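Local coordinates for RagA protein (PDB 6SLN) that probably imports peptides across the outer membrane of Porphyromonas gingivalis as a TonB-dependent receptor, at residues A[130-135]-A[840-845]; A[867-872]-A[922-927]. All coordinates share one frame; numbering follows the deposited sequence.

Interaction 1: A[130-135]-A[840-845]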
# COMPACT_ATOMS: atom_id res chain seq x y z
N GLN A 130 -18.64 22.24 27.57
CA GLN A 130 -18.84 23.12 26.41
C GLN A 130 -18.67 22.31 25.12
O GLN A 130 -17.55 22.01 24.71
CB GLN A 130 -17.89 24.31 26.44
CG GLN A 130 -18.46 25.54 25.72
CD GLN A 130 -17.45 26.66 25.49
OE1 GLN A 130 -17.70 27.81 25.86
NE2 GLN A 130 -16.32 26.34 24.86
N VAL A 131 -19.80 22.00 24.48
CA VAL A 131 -19.85 21.24 23.23
C VAL A 131 -19.94 22.20 22.07
O VAL A 131 -20.80 23.10 22.07
CB VAL A 131 -21.05 20.28 23.20
CG1 VAL A 131 -20.97 19.44 21.94
CG2 VAL A 131 -21.13 19.44 24.48
N MET A 132 -19.11 22.01 21.05
CA MET A 132 -19.26 22.76 19.81
C MET A 132 -18.73 21.95 18.63
O MET A 132 -17.64 21.37 18.70
CB MET A 132 -18.56 24.13 19.89
CG MET A 132 -19.39 25.22 20.56
SD MET A 132 -18.65 26.84 20.44
CE MET A 132 -17.35 26.73 21.66
N THR A 133 -19.52 21.90 17.56
CA THR A 133 -19.12 21.31 16.29
C THR A 133 -19.02 22.43 15.27
O THR A 133 -20.01 23.13 15.02
CB THR A 133 -20.13 20.26 15.82
OG1 THR A 133 -20.62 19.52 16.96
CG2 THR A 133 -19.48 19.31 14.83
N THR A 134 -17.84 22.62 14.71
CA THR A 134 -17.56 23.78 13.88
C THR A 134 -17.81 23.53 12.40
O THR A 134 -17.52 24.42 11.58
CB THR A 134 -16.11 24.22 14.09
OG1 THR A 134 -15.25 23.07 14.02
CG2 THR A 134 -15.94 24.88 15.46
N SER A 135 -18.31 22.36 12.03
CA SER A 135 -18.61 22.03 10.65
C SER A 135 -19.83 21.12 10.64
O SER A 135 -19.98 20.25 11.51
CB SER A 135 -17.41 21.37 9.94
OG SER A 135 -17.72 21.02 8.60
N VAL A 840 -11.63 34.62 23.58
CA VAL A 840 -11.64 33.75 22.41
C VAL A 840 -12.34 32.42 22.71
O VAL A 840 -12.99 31.86 21.82
CB VAL A 840 -10.21 33.55 21.89
CG1 VAL A 840 -10.22 32.97 20.48
CG2 VAL A 840 -9.50 34.87 21.89
N THR A 841 -12.23 31.92 23.92
CA THR A 841 -13.04 30.78 24.35
C THR A 841 -14.30 31.30 25.03
O THR A 841 -14.19 32.12 25.95
CB THR A 841 -12.26 29.89 25.31
OG1 THR A 841 -10.98 29.55 24.76
CG2 THR A 841 -13.02 28.61 25.65
N PRO A 842 -15.50 30.91 24.60
CA PRO A 842 -16.73 31.54 25.13
C PRO A 842 -16.91 31.25 26.60
O PRO A 842 -16.85 30.09 27.02
CB PRO A 842 -17.84 30.89 24.29
CG PRO A 842 -17.17 30.45 23.04
CD PRO A 842 -15.77 30.03 23.45
N PRO A 843 -17.15 32.28 27.42
CA PRO A 843 -17.17 32.08 28.88
C PRO A 843 -18.45 31.48 29.42
O PRO A 843 -18.44 30.93 30.52
CB PRO A 843 -16.98 33.50 29.45
CG PRO A 843 -16.73 34.39 28.27
CD PRO A 843 -17.32 33.70 27.07
N ILE A 844 -19.56 31.58 28.68
CA ILE A 844 -20.88 31.22 29.20
C ILE A 844 -21.46 30.06 28.38
O ILE A 844 -21.56 30.13 27.15
CB ILE A 844 -21.80 32.45 29.23
CG1 ILE A 844 -21.21 33.47 30.21
CG2 ILE A 844 -23.23 32.06 29.61
CD1 ILE A 844 -21.89 34.84 30.28
N THR A 845 -21.82 28.98 29.08
CA THR A 845 -22.29 27.73 28.50
C THR A 845 -23.52 27.28 29.27
O THR A 845 -23.43 27.04 30.47
CB THR A 845 -21.21 26.65 28.59
OG1 THR A 845 -20.00 27.11 27.98
CG2 THR A 845 -21.68 25.37 27.89

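Interaction 2: A[867-872]-A[922-927]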
# COMPACT_ATOMS: atom_id res chain seq x y z
N VAL A 867 -22.84 31.94 25.10
CA VAL A 867 -22.86 33.39 25.27
C VAL A 867 -21.44 33.89 25.52
O VAL A 867 -20.67 33.26 26.25
CB VAL A 867 -23.78 33.81 26.43
CG1 VAL A 867 -23.80 35.32 26.59
CG2 VAL A 867 -25.19 33.27 26.20
N GLY A 868 -21.09 35.02 24.91
CA GLY A 868 -19.74 35.50 25.01
C GLY A 868 -18.82 35.05 23.89
O GLY A 868 -17.62 35.36 23.94
N LYS A 869 -19.35 34.35 22.89
CA LYS A 869 -18.58 33.96 21.71
C LYS A 869 -18.45 35.15 20.76
O LYS A 869 -19.45 35.80 20.42
CB LYS A 869 -19.22 32.76 21.02
CG LYS A 869 -18.49 32.22 19.80
CD LYS A 869 -18.60 30.68 19.74
CE LYS A 869 -18.54 30.13 18.32
NZ LYS A 869 -17.32 30.51 17.53
N TRP A 870 -17.22 35.44 20.36
CA TRP A 870 -16.91 36.33 19.26
C TRP A 870 -16.15 35.54 18.21
O TRP A 870 -15.66 34.43 18.46
CB TRP A 870 -16.10 37.55 19.74
CG TRP A 870 -16.73 38.19 20.94
CD1 TRP A 870 -16.60 37.80 22.25
CD2 TRP A 870 -17.65 39.30 20.95
NE1 TRP A 870 -17.36 38.62 23.06
CE2 TRP A 870 -18.01 39.55 22.29
CE3 TRP A 870 -18.18 40.12 19.96
CZ2 TRP A 870 -18.87 40.57 22.66
CZ3 TRP A 870 -19.06 41.15 20.33
CH2 TRP A 870 -19.39 41.35 21.66
N MET A 871 -16.08 36.11 17.01
CA MET A 871 -15.52 35.40 15.88
C MET A 871 -15.22 36.43 14.80
O MET A 871 -16.02 37.34 14.58
CB MET A 871 -16.48 34.33 15.35
CG MET A 871 -15.79 33.20 14.59
SD MET A 871 -16.78 31.69 14.46
CE MET A 871 -18.38 32.35 13.93
N ILE A 872 -14.06 36.31 14.19
CA ILE A 872 -13.75 37.16 13.04
C ILE A 872 -14.41 36.53 11.82
O ILE A 872 -14.18 35.36 11.52
CB ILE A 872 -12.23 37.30 12.85
CG1 ILE A 872 -11.62 37.89 14.11
CG2 ILE A 872 -11.90 38.14 11.62
CD1 ILE A 872 -10.16 37.66 14.21
N GLU A 922 -17.35 39.79 15.15
CA GLU A 922 -18.78 39.76 15.40
C GLU A 922 -19.12 38.96 16.65
O GLU A 922 -18.44 37.99 16.99
CB GLU A 922 -19.53 39.16 14.21
CG GLU A 922 -19.41 39.97 12.93
CD GLU A 922 -20.23 39.36 11.82
OE1 GLU A 922 -21.35 38.88 12.13
OE2 GLU A 922 -19.76 39.32 10.66
N ASN A 923 -20.19 39.38 17.31
CA ASN A 923 -20.81 38.61 18.38
C ASN A 923 -21.41 37.31 17.87
O ASN A 923 -22.56 37.27 17.41
CB ASN A 923 -21.91 39.45 19.04
CG ASN A 923 -22.38 38.85 20.34
OD1 ASN A 923 -22.58 37.63 20.44
ND2 ASN A 923 -22.55 39.69 21.35
N ALA A 924 -20.63 36.22 17.96
CA ALA A 924 -21.08 34.92 17.49
C ALA A 924 -21.77 34.10 18.58
O ALA A 924 -21.82 32.86 18.48
CB ALA A 924 -19.90 34.14 16.89
N SER A 925 -22.32 34.75 19.60
CA SER A 925 -23.12 34.04 20.59
C SER A 925 -24.43 33.57 19.96
O SER A 925 -24.90 34.12 18.96
CB SER A 925 -23.41 34.93 21.80
OG SER A 925 -22.31 35.76 22.09
N PHE A 926 -25.03 32.55 20.57
CA PHE A 926 -26.22 31.99 19.94
C PHE A 926 -26.99 31.11 20.91
O PHE A 926 -26.42 30.50 21.82
CB PHE A 926 -25.88 31.18 18.69
CG PHE A 926 -25.05 29.95 18.95
CD1 PHE A 926 -25.65 28.71 19.17
CD2 PHE A 926 -23.66 30.02 18.96
CE1 PHE A 926 -24.88 27.57 19.40
CE2 PHE A 926 -22.89 28.87 19.18
CZ PHE A 926 -23.51 27.65 19.39
N LEU A 927 -28.30 31.06 20.70
CA LEU A 927 -29.19 30.09 21.32
C LEU A 927 -29.71 29.18 20.21
O LEU A 927 -30.14 29.65 19.16
CB LEU A 927 -30.33 30.80 22.02
CG LEU A 927 -31.65 30.08 22.28
CD1 LEU A 927 -31.49 29.12 23.42
CD2 LEU A 927 -32.76 31.10 22.58

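Interaction 1: A[130-135]-A[840-845]
Gln130 and Met132 of the plug domain meet Pro842 and Thr845 of the barrel where strand 844-853 begins. Strand 129-132 pairs with strand 143-146 in a small antiparallel sheet of the plug, and Gln130 and Met132 are the residues that reach across. Gln130 carries most of the contact. Its CG is anti to the backbone N (chi1 -152°) and the chain stays extended beyond it, which takes the amide across the side chains of Pro842 and Thr845 at about a right angle. Gln130 CG lies 3.9 Å from Thr845 CG2. The amide end lies close to both Pro842 O and Thr845 OG1. Which way round this amide lies is doubtful. If it is turned over from the modelled position, it may form hydrogen bonds with one or both of these oxygens. The second point of contact is apolar. Met132 bends at chi3 (-76°) and meets the proline ring tip to tip, with Met132 CE 4.0 Å from Pro842 CG. Thr841 adds only a marginal touch.

Ile866 of strand 857-873 touches both Gln130 and Pro842, and Glu145 of the adjacent plug strand touches Gln130 and Thr841. Thr841 and Val840 also pack on a polar side chain of the bound peptide, so the barrel side of this contact is close to the ligand. This is plug-to-wall packing, as found in TonB-dependent receptors, where a globular plug fills the lumen of the barrel.

Interaction 2: A[867-872]-A[922-927]
Trp870 lies against Asn923, whose OD1 closes an Asx turn that interrupts the strand pairing. Trp870 CG lies beside the backbone N (chi1 -49°), and this carries the six-membered ring over to Asn923, with Trp870 CZ3 3.6 Å from Asn923 CB. Asn923 CG stands over one face near the rim, and the amide and ring planes are 47° apart. Lys838 makes a cation-pi contact with the same indole.

Asn923 OD1 accepts from Ser925 N at 3.0 Å, in the carbonyl plane, and also from Ser925 OG. Both bonds hold the amide oxygen, consistent with an Asx turn around Ala924. Within the turn the bonds to 867-872 are weak: Ala924 N to Lys869 O, and Gly868 N to Ser925 OG at 3.2 Å. Before it, Met871 and Glu922 form an antiparallel hydrogen-bonded pair. Glu922 N gives Met871 O a nearly straight bond (2.8 Å, 168°), while the return bond from Met871 N is weak. Met871 CB packs on Ala924 CB at 3.8 Å. Glu922 forms salt bridges with Arg876 and Lys968, and Lys869 NZ bonds to Gly975 O. The arrangement is that of antiparallel barrel strands whose pairing is broken by a local turn.

In the fold
The centres of the two interactions are about 9 Å apart. Interaction 1 sets the plug against the start of strand 844-853, and interaction 2 joins the next strand, 857-873, to strand 921-937. Strands 844-853 and 857-873 are sheet neighbours, and a probable hydrogen bond runs from Val867 N to Ile844 O (3.0 Å). Pro842 CG also packs on Lys869 CD at 3.6 Å. In the chain, both segments of interaction 1 come before those of interaction 2. Three consecutive wall strands are thus joined side by side. The plug packs against the start of the first and also touches the second, which places it beside a wall region near the bound peptide.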